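Local structure of MlnE (Bacillus amyloliquefaciens subsp. plantarum, 5D2E) at residues A[33-38]-A[473-478]; A[287-292]-A[450-455]; A[402-407]-A[486-491]. The protein probably reduces the beta-keto group of polyketide intermediates with NADPH, as the N-terminal B-type ketoreductase of the macrolactin assembly line. One frame throughout, in Å; residues are numbered along the deposited sequence.

Interaction 1: A[33-38]-A[473-478]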
loop_
_atom_site.group_PDB
_atom_site.type_symbol
_atom_site.label_atom_id
_atom_site.label_comp_id
_atom_site.label_asym_id
_atom_site.label_seq_id
_atom_site.Cartn_x
_atom_site.Cartn_y
_atom_site.Cartn_z
ATOM N N GLY A 33 -17.419 -21.842 1.800
ATOM C CA GLY A 33 -18.235 -20.631 1.693
ATOM C C GLY A 33 -17.772 -19.420 2.495
ATOM O O GLY A 33 -18.473 -18.403 2.540
ATOM N N LYS A 34 -16.630 -19.516 3.162
ATOM C CA LYS A 34 -16.167 -18.403 3.962
ATOM C C LYS A 34 -14.996 -17.644 3.349
ATOM O O LYS A 34 -14.710 -16.574 3.832
ATOM C CB LYS A 34 -15.784 -18.841 5.377
ATOM C CG LYS A 34 -16.869 -19.607 6.117
ATOM C CD LYS A 34 -18.143 -18.779 6.288
ATOM C CE LYS A 34 -19.276 -19.612 6.865
ATOM N NZ LYS A 34 -18.699 -20.449 7.954
ATOM N N THR A 35 -14.305 -18.206 2.349
ATOM C CA THR A 35 -13.086 -17.576 1.821
ATOM C C THR A 35 -13.346 -17.154 0.395
ATOM O O THR A 35 -13.694 -17.964 -0.446
ATOM C CB THR A 35 -11.928 -18.546 1.863
ATOM O OG1 THR A 35 -11.819 -19.026 3.189
ATOM C CG2 THR A 35 -10.604 -17.870 1.534
ATOM N N HIS A 36 -13.211 -15.872 0.125
ATOM C CA HIS A 36 -13.496 -15.340 -1.205
ATOM C C HIS A 36 -12.279 -14.473 -1.698
ATOM O O HIS A 36 -11.640 -13.771 -0.891
ATOM C CB HIS A 36 -14.777 -14.496 -1.114
ATOM C CG HIS A 36 -15.819 -15.046 -0.182
ATOM N ND1 HIS A 36 -16.749 -15.993 -0.578
ATOM C CD2 HIS A 36 -16.084 -14.779 1.125
ATOM C CE1 HIS A 36 -17.517 -16.305 0.455
ATOM N NE2 HIS A 36 -17.148 -15.576 1.498
ATOM N N LEU A 37 -11.953 -14.576 -2.990
ATOM C CA LEU A 37 -10.937 -13.739 -3.605
ATOM C C LEU A 37 -11.590 -12.584 -4.366
ATOM O O LEU A 37 -12.657 -12.741 -4.969
ATOM C CB LEU A 37 -10.095 -14.535 -4.537
ATOM C CG LEU A 37 -9.428 -15.822 -4.102
ATOM C CD1 LEU A 37 -8.414 -16.156 -5.186
ATOM C CD2 LEU A 37 -8.714 -15.714 -2.796
ATOM N N TYR A 38 -10.963 -11.412 -4.264
ATOM C CA TYR A 38 -11.428 -10.182 -4.835
ATOM C C TYR A 38 -10.285 -9.499 -5.653
ATOM O O TYR A 38 -9.114 -9.653 -5.373
ATOM C CB TYR A 38 -11.888 -9.217 -3.720
ATOM C CG TYR A 38 -13.033 -9.766 -2.937
ATOM C CD1 TYR A 38 -12.818 -10.729 -1.961
ATOM C CD2 TYR A 38 -14.296 -9.369 -3.176
ATOM C CE1 TYR A 38 -13.859 -11.265 -1.255
ATOM C CE2 TYR A 38 -15.365 -9.893 -2.479
ATOM C CZ TYR A 38 -15.140 -10.837 -1.516
ATOM O OH TYR A 38 -16.196 -11.373 -0.823
ATOM N N GLU A 473 -14.788 -13.371 9.633
ATOM C CA GLU A 473 -14.255 -14.462 10.407
ATOM C C GLU A 473 -12.777 -14.485 10.188
ATOM O O GLU A 473 -12.309 -14.040 9.155
ATOM C CB GLU A 473 -14.831 -15.787 9.915
ATOM C CG GLU A 473 -16.286 -15.972 10.318
ATOM C CD GLU A 473 -16.904 -17.240 9.748
ATOM O OE1 GLU A 473 -16.297 -18.337 9.876
ATOM O OE2 GLU A 473 -18.003 -17.124 9.162
ATOM N N LEU A 474 -12.043 -15.052 11.122
ATOM C CA LEU A 474 -10.643 -15.264 10.953
ATOM C C LEU A 474 -10.415 -16.261 9.816
ATOM O O LEU A 474 -11.229 -17.150 9.561
ATOM C CB LEU A 474 -10.004 -15.776 12.246
ATOM C CG LEU A 474 -9.916 -14.840 13.448
ATOM C CD1 LEU A 474 -9.479 -15.625 14.684
ATOM C CD2 LEU A 474 -8.945 -13.708 13.212
ATOM N N LEU A 475 -9.310 -16.078 9.113
ATOM C CA LEU A 475 -8.922 -16.983 8.050
ATOM C C LEU A 475 -8.123 -18.149 8.669
ATOM O O LEU A 475 -7.097 -17.944 9.275
ATOM C CB LEU A 475 -8.050 -16.221 7.028
ATOM C CG LEU A 475 -7.495 -16.963 5.805
ATOM C CD1 LEU A 475 -8.618 -17.433 4.924
ATOM C CD2 LEU A 475 -6.546 -16.056 5.005
ATOM N N SER A 476 -8.578 -19.380 8.479
ATOM C CA SER A 476 -7.861 -20.516 9.040
ATOM C C SER A 476 -6.643 -20.798 8.198
ATOM O O SER A 476 -6.611 -20.451 7.010
ATOM C CB SER A 476 -8.789 -21.761 9.051
ATOM O OG SER A 476 -9.030 -22.306 7.760
ATOM N N ALA A 477 -5.658 -21.464 8.794
ATOM C CA ALA A 477 -4.438 -21.862 8.107
ATOM C C ALA A 477 -4.684 -22.535 6.765
ATOM O O ALA A 477 -4.069 -22.184 5.758
ATOM C CB ALA A 477 -3.611 -22.798 8.989
ATOM N N GLN A 478 -5.557 -23.533 6.738
ATOM C CA GLN A 478 -5.835 -24.244 5.505
ATOM C C GLN A 478 -6.546 -23.409 4.451
ATOM O O GLN A 478 -6.283 -23.533 3.295
ATOM C CB GLN A 478 -6.649 -25.524 5.786
ATOM C CG GLN A 478 -5.760 -26.609 6.426
ATOM C CD GLN A 478 -4.623 -27.005 5.498
ATOM O OE1 GLN A 478 -4.854 -27.356 4.336
ATOM N NE2 GLN A 478 -3.405 -26.907 5.975
#
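The Lys34 chain bends at chi2 (-60°) and again at chi4 (43°), laying CD and NZ beside the Glu473 carboxylate, while the glutamate runs out straight beyond CG (chi2 176°). The two side chains cross at a slant, and the lysine lies against the carboxylate with its aliphatic part as much as with its ammonium group: CD of Lys34 comes to 3.3 Å from OE2 of Glu473. NZ stands near both oxygens, 3.6 Å from OE2 and 3.7 Å from OE1 of Glu473, which makes a long salt bridge and no hydrogen bond. At that length, and with both residues partly exposed, the attraction is probably a weak one.

The second touch is apolar. CD1 of Leu475 reaches Thr35, whose CG2 and OG1 are equally far from it, each at 4.0 Å. The two side chains cross at roughly a right angle. Leu475 is the buried member of the pair, and its side chain also packs on Trp449 and Trp452.

No hydrogen bond joins 33-38 to 473-478 directly; Ser499 and Gly500 mediate between them. The backbone of Lys34 pairs with Gly500, and that of Glu473 with Ser499, whose OG also takes part in a bond to the carbonyl of Glu473. Ser476 sits at the N-cap of helix 477-488, its OG bonded to the N of Ala479.

The contact thus lies where strands 443-453 and 475-476, beside the NADP site, connect through 494-499 to strand 35-46 of the N-terminal part, in a ketoreductase of Rossmann type.

Interaction 2: A[287-292]-A[450-455]. With NAP (NADP nicotinamide-adenine-dinucleotide phosphate), chain B.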
loop_
_atom_site.group_PDB
_atom_site.type_symbol
_atom_site.label_atom_id
_atom_site.label_comp_id
_atom_site.label_asym_id
_atom_site.label_seq_id
_atom_site.Cartn_x
_atom_site.Cartn_y
_atom_site.Cartn_z
ATOM N N TYR A 287 6.713 -18.918 8.266
ATOM C CA TYR A 287 6.991 -20.301 8.609
ATOM C C TYR A 287 5.880 -21.239 8.165
ATOM O O TYR A 287 6.169 -22.314 7.720
ATOM C CB TYR A 287 7.326 -20.441 10.140
ATOM C CG TYR A 287 7.736 -21.869 10.434
ATOM C CD1 TYR A 287 8.920 -22.358 9.957
ATOM C CD2 TYR A 287 6.866 -22.758 11.066
ATOM C CE1 TYR A 287 9.296 -23.698 10.150
ATOM C CE2 TYR A 287 7.221 -24.104 11.260
ATOM C CZ TYR A 287 8.439 -24.555 10.791
ATOM O OH TYR A 287 8.844 -25.861 10.964
ATOM N N LEU A 288 4.619 -20.812 8.219
ATOM C CA LEU A 288 3.491 -21.592 7.809
ATOM C C LEU A 288 3.637 -21.874 6.303
ATOM O O LEU A 288 3.491 -22.995 5.878
ATOM C CB LEU A 288 2.214 -20.825 8.047
ATOM C CG LEU A 288 0.918 -21.504 7.639
ATOM C CD1 LEU A 288 0.648 -22.532 8.724
ATOM C CD2 LEU A 288 -0.306 -20.619 7.505
ATOM N N PHE A 289 3.982 -20.864 5.521
ATOM C CA PHE A 289 4.343 -21.089 4.109
ATOM C C PHE A 289 5.627 -21.909 3.881
ATOM O O PHE A 289 5.705 -22.716 2.924
ATOM C CB PHE A 289 4.355 -19.757 3.306
ATOM C CG PHE A 289 2.970 -19.297 2.991
ATOM C CD1 PHE A 289 2.215 -18.604 3.918
ATOM C CD2 PHE A 289 2.380 -19.645 1.790
ATOM C CE1 PHE A 289 0.896 -18.221 3.647
ATOM C CE2 PHE A 289 1.093 -19.243 1.517
ATOM C CZ PHE A 289 0.339 -18.559 2.446
ATOM N N ALA A 290 6.624 -21.777 4.727
ATOM C CA ALA A 290 7.831 -22.601 4.501
ATOM C C ALA A 290 7.474 -24.107 4.620
ATOM O O ALA A 290 7.883 -24.905 3.783
ATOM C CB ALA A 290 8.962 -22.248 5.449
ATOM N N GLU A 291 6.675 -24.470 5.604
ATOM C CA GLU A 291 6.288 -25.877 5.752
ATOM C C GLU A 291 5.445 -26.310 4.546
ATOM O O GLU A 291 5.601 -27.410 4.029
ATOM C CB GLU A 291 5.411 -26.136 6.969
ATOM C CG GLU A 291 5.990 -25.873 8.328
ATOM C CD GLU A 291 4.984 -26.268 9.412
ATOM O OE1 GLU A 291 3.803 -25.779 9.424
ATOM O OE2 GLU A 291 5.408 -27.081 10.239
ATOM N N TYR A 292 4.511 -25.455 4.139
ATOM C CA TYR A 292 3.676 -25.718 2.982
ATOM C C TYR A 292 4.488 -26.002 1.735
ATOM O O TYR A 292 4.228 -27.013 1.001
ATOM C CB TYR A 292 2.750 -24.537 2.747
ATOM C CG TYR A 292 1.796 -24.721 1.574
ATOM C CD1 TYR A 292 0.675 -25.534 1.695
ATOM C CD2 TYR A 292 2.021 -24.091 0.367
ATOM C CE1 TYR A 292 -0.203 -25.705 0.658
ATOM C CE2 TYR A 292 1.121 -24.254 -0.686
ATOM C CZ TYR A 292 0.009 -25.053 -0.524
ATOM O OH TYR A 292 -0.890 -25.258 -1.568
ATOM N N PRO A 450 -6.445 -10.865 5.012
ATOM C CA PRO A 450 -7.132 -10.478 6.209
ATOM C C PRO A 450 -6.418 -11.093 7.432
ATOM O O PRO A 450 -5.331 -11.694 7.298
ATOM C CB PRO A 450 -8.499 -11.082 5.989
ATOM C CG PRO A 450 -8.134 -12.414 5.422
ATOM C CD PRO A 450 -6.881 -12.194 4.588
ATOM N N LEU A 451 -7.016 -10.918 8.621
ATOM C CA LEU A 451 -6.480 -11.546 9.867
ATOM C C LEU A 451 -6.613 -13.053 9.815
ATOM O O LEU A 451 -7.667 -13.595 9.419
ATOM C CB LEU A 451 -7.218 -11.063 11.114
ATOM C CG LEU A 451 -6.753 -9.713 11.570
ATOM C CD1 LEU A 451 -7.708 -9.213 12.667
ATOM C CD2 LEU A 451 -5.298 -9.807 12.028
ATOM N N TRP A 452 -5.510 -13.694 10.091
ATOM C CA TRP A 452 -5.442 -15.140 10.120
ATOM C C TRP A 452 -5.559 -15.639 11.588
ATOM O O TRP A 452 -5.184 -14.945 12.513
ATOM C CB TRP A 452 -4.121 -15.644 9.685
ATOM C CG TRP A 452 -3.759 -15.503 8.272
ATOM C CD1 TRP A 452 -3.617 -14.340 7.593
ATOM C CD2 TRP A 452 -3.398 -16.554 7.381
ATOM N NE1 TRP A 452 -3.221 -14.605 6.304
ATOM C CE2 TRP A 452 -3.039 -15.952 6.151
ATOM C CE3 TRP A 452 -3.314 -17.951 7.496
ATOM C CZ2 TRP A 452 -2.619 -16.694 5.051
ATOM C CZ3 TRP A 452 -2.885 -18.690 6.407
ATOM C CH2 TRP A 452 -2.544 -18.065 5.191
ATOM N N ASP A 453 -6.086 -16.848 11.712
ATOM C CA ASP A 453 -6.080 -17.678 12.940
ATOM C C ASP A 453 -4.896 -18.660 12.758
ATOM O O ASP A 453 -5.090 -19.824 12.411
ATOM C CB ASP A 453 -7.431 -18.407 12.973
ATOM C CG ASP A 453 -7.649 -19.241 14.203
ATOM O OD1 ASP A 453 -7.015 -18.977 15.232
ATOM O OD2 ASP A 453 -8.509 -20.142 14.116
ATOM N N ALA A 454 -3.674 -18.139 12.891
ATOM C CA ALA A 454 -2.403 -18.891 12.663
ATOM C C ALA A 454 -1.186 -17.976 12.897
ATOM O O ALA A 454 -1.255 -16.756 12.666
ATOM C CB ALA A 454 -2.337 -19.518 11.268
ATOM N N GLY A 455 -0.087 -18.581 13.364
ATOM C CA GLY A 455 1.122 -17.869 13.795
ATOM C C GLY A 455 1.382 -18.099 15.268
ATOM O O GLY A 455 0.711 -17.508 16.109
HETATM P PA NAP B . 5.246 -11.961 12.280
HETATM O O1A NAP B . 5.139 -13.372 12.917
HETATM O O2A NAP B . 5.723 -10.744 13.051
HETATM O O5B NAP B . 6.317 -12.191 11.102
HETATM C C5B NAP B . 6.858 -11.062 10.428
HETATM C C4B NAP B . 8.344 -11.322 10.432
HETATM O O4B NAP B . 8.981 -10.216 9.755
HETATM C C3B NAP B . 8.995 -11.382 11.841
HETATM O O3B NAP B . 9.462 -12.705 12.122
HETATM C C2B NAP B . 10.194 -10.424 11.747
HETATM O O2B NAP B . 11.339 -10.985 12.325
HETATM C C1B NAP B . 10.312 -10.181 10.224
HETATM N N9A NAP B . 10.847 -8.876 9.861
HETATM C C8A NAP B . 10.379 -7.625 10.239
HETATM N N7A NAP B . 11.186 -6.623 9.742
HETATM C C5A NAP B . 12.121 -7.229 8.982
HETATM C C6A NAP B . 13.253 -6.794 8.196
HETATM N N6A NAP B . 13.474 -5.442 8.093
HETATM N N1A NAP B . 14.079 -7.773 7.611
HETATM C C2A NAP B . 13.795 -9.081 7.751
HETATM N N3A NAP B . 12.747 -9.557 8.478
HETATM C C4A NAP B . 11.915 -8.713 9.097
HETATM O O3 NAP B . 3.845 -11.556 11.549
HETATM P PN NAP B . 2.876 -12.535 10.691
HETATM O O1N NAP B . 1.520 -12.631 11.367
HETATM O O2N NAP B . 3.743 -13.686 10.254
HETATM O O5D NAP B . 2.569 -11.740 9.317
HETATM C C5D NAP B . 3.576 -11.875 8.273
HETATM C C4D NAP B . 3.282 -10.967 7.071
HETATM O O4D NAP B . 1.950 -11.110 6.602
HETATM C C3D NAP B . 3.435 -9.500 7.495
HETATM O O3D NAP B . 4.141 -8.804 6.483
HETATM C C2D NAP B . 2.016 -8.994 7.676
HETATM O O2D NAP B . 1.908 -7.556 7.475
HETATM C C1D NAP B . 1.189 -9.869 6.691
HETATM N N1N NAP B . -0.203 -10.015 7.187
HETATM C C2N NAP B . -0.500 -10.832 8.264
HETATM C C3N NAP B . -1.796 -11.003 8.786
HETATM C C7N NAP B . -2.097 -11.944 9.986
HETATM O O7N NAP B . -3.236 -12.015 10.456
HETATM N N7N NAP B . -1.168 -12.730 10.549
HETATM C C4N NAP B . -2.825 -10.265 8.185
HETATM C C5N NAP B . -2.518 -9.405 7.123
HETATM C C6N NAP B . -1.207 -9.307 6.620
HETATM P P2B NAP B . 12.599 -10.109 12.917
HETATM O O1X NAP B . 12.084 -9.176 14.004
HETATM O O2X NAP B . 13.622 -11.179 13.416
HETATM O O3X NAP B . 13.122 -9.321 11.748
#
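The indole of Trp452 is met obliquely by Leu288, by Phe289 and by the carboxamide oxygen of NADP. CD2 of Leu288 makes the tightest approach, 3.4 Å from CZ3 of Trp452, at the six-membered end of the indole. Beside it, CE1 of Phe289 lies 3.8 Å from CH2 of Trp452, the two side chains crossing at about a right angle. Leu288 gets there with CG anti to its backbone N (chi1 179°), and the same CD2 brushes CB of Ala454 at 4.4 Å, in a poorly ordered part of the chain.

At the other end of the tryptophan, an NADP-binding residue, its backbone holds the cofactor. N of Trp452 donates to O7N of NADP over 2.9 Å, nearly straight at 171°, which should help hold the carboxamide in its rotation. The carbonyl O of Pro450 lies 3.0 Å from C4N of NADP, the carbon that carries the hydride in this class of enzyme.

Helix 284-296 starts within the glycine-rich turn of Gly281, Gly283 and Gly286, consistent with a Rossmann-type dinucleotide fold, and packs by Leu288 and Phe289 against the end of strand 443-453. Phe289 also meets Phe484 of helix 477-488 edge-to-face, and Trp452 meets Trp449 of its own strand in the same way.

Interaction 3: A[402-407]-A[486-491]. With NAP (NADP nicotinamide-adenine-dinucleotide phosphate), chain B.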
loop_
_atom_site.group_PDB
_atom_site.type_symbol
_atom_site.label_atom_id
_atom_site.label_comp_id
_atom_site.label_asym_id
_atom_site.label_seq_id
_atom_site.Cartn_x
_atom_site.Cartn_y
_atom_site.Cartn_z
ATOM N N PHE A 402 8.445 -16.672 -9.222
ATOM C CA PHE A 402 7.436 -15.876 -8.498
ATOM C C PHE A 402 8.080 -14.902 -7.529
ATOM O O PHE A 402 9.268 -15.076 -7.082
ATOM C CB PHE A 402 6.339 -16.727 -7.812
ATOM C CG PHE A 402 6.871 -17.668 -6.776
ATOM C CD1 PHE A 402 7.214 -17.191 -5.518
ATOM C CD2 PHE A 402 7.140 -18.998 -7.095
ATOM C CE1 PHE A 402 7.717 -18.008 -4.550
ATOM C CE2 PHE A 402 7.669 -19.845 -6.118
ATOM C CZ PHE A 402 7.976 -19.343 -4.855
ATOM N N PHE A 403 7.376 -13.786 -7.361
ATOM C CA PHE A 403 7.746 -12.714 -6.398
ATOM C C PHE A 403 6.408 -12.343 -5.800
ATOM O O PHE A 403 5.578 -11.720 -6.481
ATOM C CB PHE A 403 8.403 -11.535 -7.154
ATOM C CG PHE A 403 8.948 -10.425 -6.265
ATOM C CD1 PHE A 403 8.107 -9.492 -5.715
ATOM C CD2 PHE A 403 10.305 -10.281 -6.045
ATOM C CE1 PHE A 403 8.607 -8.460 -4.937
ATOM C CE2 PHE A 403 10.819 -9.234 -5.289
ATOM C CZ PHE A 403 9.972 -8.311 -4.746
ATOM N N VAL A 404 6.163 -12.780 -4.564
ATOM C CA VAL A 404 4.866 -12.653 -3.930
ATOM C C VAL A 404 4.990 -11.821 -2.670
ATOM O O VAL A 404 5.816 -12.108 -1.826
ATOM C CB VAL A 404 4.199 -14.002 -3.581
ATOM C CG1 VAL A 404 2.830 -13.777 -2.943
ATOM C CG2 VAL A 404 4.061 -14.898 -4.833
ATOM N N MET A 405 4.225 -10.742 -2.618
ATOM C CA MET A 405 4.189 -9.845 -1.490
ATOM C C MET A 405 2.965 -10.158 -0.588
ATOM O O MET A 405 1.805 -10.217 -1.028
ATOM C CB MET A 405 4.178 -8.424 -2.015
ATOM C CG MET A 405 5.502 -8.064 -2.704
ATOM S SD MET A 405 5.306 -6.595 -3.737
ATOM C CE MET A 405 4.543 -7.442 -5.097
ATOM N N PHE A 406 3.234 -10.325 0.715
ATOM C CA PHE A 406 2.152 -10.553 1.736
ATOM C C PHE A 406 1.677 -9.207 2.235
ATOM O O PHE A 406 2.262 -8.592 3.155
ATOM C CB PHE A 406 2.679 -11.445 2.878
ATOM C CG PHE A 406 2.754 -12.940 2.531
ATOM C CD1 PHE A 406 2.536 -13.430 1.231
ATOM C CD2 PHE A 406 3.027 -13.867 3.499
ATOM C CE1 PHE A 406 2.551 -14.774 0.922
ATOM C CE2 PHE A 406 3.054 -15.236 3.184
ATOM C CZ PHE A 406 2.807 -15.691 1.913
ATOM N N SER A 407 0.651 -8.707 1.555
ATOM C CA SER A 407 0.093 -7.426 1.859
ATOM C C SER A 407 -1.075 -7.639 2.845
ATOM O O SER A 407 -1.219 -8.712 3.439
ATOM C CB SER A 407 -0.312 -6.751 0.537
ATOM O OG SER A 407 -0.696 -5.407 0.767
ATOM N N ASP A 486 -4.951 -20.870 -4.936
ATOM C CA ASP A 486 -5.838 -20.403 -5.979
ATOM C C ASP A 486 -5.294 -19.107 -6.656
ATOM O O ASP A 486 -5.304 -18.957 -7.873
ATOM C CB ASP A 486 -7.184 -20.035 -5.404
ATOM C CG ASP A 486 -8.254 -19.806 -6.473
ATOM O OD1 ASP A 486 -7.975 -19.916 -7.700
ATOM O OD2 ASP A 486 -9.407 -19.505 -6.072
ATOM N N SER A 487 -4.862 -18.182 -5.811
ATOM C CA SER A 487 -4.352 -16.869 -6.258
ATOM C C SER A 487 -3.229 -17.048 -7.247
ATOM O O SER A 487 -3.188 -16.386 -8.257
ATOM C CB SER A 487 -3.863 -16.090 -5.067
ATOM O OG SER A 487 -4.986 -15.712 -4.313
ATOM N N MET A 488 -2.347 -17.997 -6.981
ATOM C CA MET A 488 -1.184 -18.206 -7.807
ATOM C C MET A 488 -1.508 -18.738 -9.219
ATOM O O MET A 488 -0.682 -18.622 -10.095
ATOM C CB MET A 488 -0.202 -19.139 -7.106
ATOM C CG MET A 488 0.478 -18.569 -5.885
ATOM S SD MET A 488 1.517 -17.100 -6.240
ATOM C CE MET A 488 2.879 -17.864 -7.097
ATOM N N SER A 489 -2.706 -19.282 -9.416
ATOM C CA SER A 489 -3.092 -19.887 -10.682
ATOM C C SER A 489 -3.915 -18.869 -11.488
ATOM O O SER A 489 -4.321 -19.132 -12.616
ATOM C CB SER A 489 -3.916 -21.170 -10.407
ATOM O OG SER A 489 -5.280 -20.802 -10.099
ATOM N N ARG A 490 -4.143 -17.686 -10.942
ATOM C CA ARG A 490 -4.940 -16.706 -11.651
ATOM C C ARG A 490 -4.039 -15.719 -12.347
ATOM O O ARG A 490 -2.818 -15.869 -12.294
ATOM C CB ARG A 490 -5.877 -16.034 -10.707
ATOM C CG ARG A 490 -6.969 -16.989 -10.271
ATOM C CD ARG A 490 -7.912 -16.338 -9.301
ATOM N NE ARG A 490 -9.171 -17.060 -9.449
ATOM C CZ ARG A 490 -10.159 -16.708 -10.270
ATOM N NH1 ARG A 490 -10.134 -15.552 -10.967
ATOM N NH2 ARG A 490 -11.209 -17.484 -10.319
ATOM N N SER A 491 -4.616 -14.770 -13.064
ATOM C CA SER A 491 -3.802 -13.795 -13.802
ATOM C C SER A 491 -3.723 -12.416 -13.125
ATOM O O SER A 491 -2.900 -11.629 -13.518
ATOM C CB SER A 491 -4.295 -13.629 -15.250
ATOM O OG SER A 491 -5.583 -13.086 -15.217
HETATM P PA NAP B . 5.246 -11.961 12.280
HETATM O O1A NAP B . 5.139 -13.372 12.917
HETATM O O2A NAP B . 5.723 -10.744 13.051
HETATM O O5B NAP B . 6.317 -12.191 11.102
HETATM C C5B NAP B . 6.858 -11.062 10.428
HETATM C C4B NAP B . 8.344 -11.322 10.432
HETATM O O4B NAP B . 8.981 -10.216 9.755
HETATM C C3B NAP B . 8.995 -11.382 11.841
HETATM O O3B NAP B . 9.462 -12.705 12.122
HETATM C C2B NAP B . 10.194 -10.424 11.747
HETATM O O2B NAP B . 11.339 -10.985 12.325
HETATM C C1B NAP B . 10.312 -10.181 10.224
HETATM N N9A NAP B . 10.847 -8.876 9.861
HETATM C C8A NAP B . 10.379 -7.625 10.239
HETATM N N7A NAP B . 11.186 -6.623 9.742
HETATM C C5A NAP B . 12.121 -7.229 8.982
HETATM C C6A NAP B . 13.253 -6.794 8.196
HETATM N N6A NAP B . 13.474 -5.442 8.093
HETATM N N1A NAP B . 14.079 -7.773 7.611
HETATM C C2A NAP B . 13.795 -9.081 7.751
HETATM N N3A NAP B . 12.747 -9.557 8.478
HETATM C C4A NAP B . 11.915 -8.713 9.097
HETATM O O3 NAP B . 3.845 -11.556 11.549
HETATM P PN NAP B . 2.876 -12.535 10.691
HETATM O O1N NAP B . 1.520 -12.631 11.367
HETATM O O2N NAP B . 3.743 -13.686 10.254
HETATM O O5D NAP B . 2.569 -11.740 9.317
HETATM C C5D NAP B . 3.576 -11.875 8.273
HETATM C C4D NAP B . 3.282 -10.967 7.071
HETATM O O4D NAP B . 1.950 -11.110 6.602
HETATM C C3D NAP B . 3.435 -9.500 7.495
HETATM O O3D NAP B . 4.141 -8.804 6.483
HETATM C C2D NAP B . 2.016 -8.994 7.676
HETATM O O2D NAP B . 1.908 -7.556 7.475
HETATM C C1D NAP B . 1.189 -9.869 6.691
HETATM N N1N NAP B . -0.203 -10.015 7.187
HETATM C C2N NAP B . -0.500 -10.832 8.264
HETATM C C3N NAP B . -1.796 -11.003 8.786
HETATM C C7N NAP B . -2.097 -11.944 9.986
HETATM O O7N NAP B . -3.236 -12.015 10.456
HETATM N N7N NAP B . -1.168 -12.730 10.549
HETATM C C4N NAP B . -2.825 -10.265 8.185
HETATM C C5N NAP B . -2.518 -9.405 7.123
HETATM C C6N NAP B . -1.207 -9.307 6.620
HETATM P P2B NAP B . 12.599 -10.109 12.917
HETATM O O1X NAP B . 12.084 -9.176 14.004
HETATM O O2X NAP B . 13.622 -11.179 13.416
HETATM O O3X NAP B . 13.122 -9.321 11.748
#
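The packing between the segments is wholly apolar and rests on one side chain, Met488, which reaches Phe402 and Val404 from helix 477-488. SD of Met488 meets CG2 of Val404 tip to tip at 3.6 Å, while its methyl CE lies 3.7 Å from CB of Phe402. The methionine gets both by curling: chi2 (-62°) and chi3 (-72°) are both bent, turning CE back toward the strand. It crosses the Phe402 side chain at about a right angle and comes to the ring obliquely. All three residues are buried.

Polar interactions stay within 486-491, in the turn around Ser489. The carbonyl O of Asp486 accepts twice from Ser489: from its N at 3.0 Å and from its OG at 2.9 Å, the hydroxyl coming in 18° off the carbonyl plane. Arg490 turns back as well, with the edge of its guanidinium toward Asp486, and NE of Arg490 is 3.6 Å from OD1 of Asp486 in a salt bridge.

Contact with NADP comes from the far end of the strand, where Phe406 and Ser407 line the cofactor pocket: O of Ser407 is 3.2 Å from C6N of the nicotinamide.

Strand 402-408 is an inner parallel strand of the Rossmann-type ketoreductase fold, running between 356-359 and 443-453. Met488 also touches Leu445 and Phe268, and Val404 touches Ile447, so helix 477-488 packs across strands 402-408 and 443-453 on one face. On the other face of the strand, Phe403 and Met405 pack on helix 386-394.

Interactions 1 and 3 both use helix 477-488, and interaction 2 lies beside it at strand 443-453. Interactions 1 and 2 have centres 13 Å apart and meet through Leu475: its O and N lie 2.9 Å from N of Asp453 and 3.0 Å from O of Leu451, probable hydrogen bonds between neighbouring strands. Between interactions 1 and 3, CD1 of Leu37 packs 3.6 Å from OG of Ser487. Interactions 2 and 3 are linked by CD1 of Phe289 and CE2 of Phe406, 3.5 Å apart. Both touch NADP at the nicotinamide end, whereas interaction 1 stands back, with the Leu475 side chain about 7 Å from the cofactor.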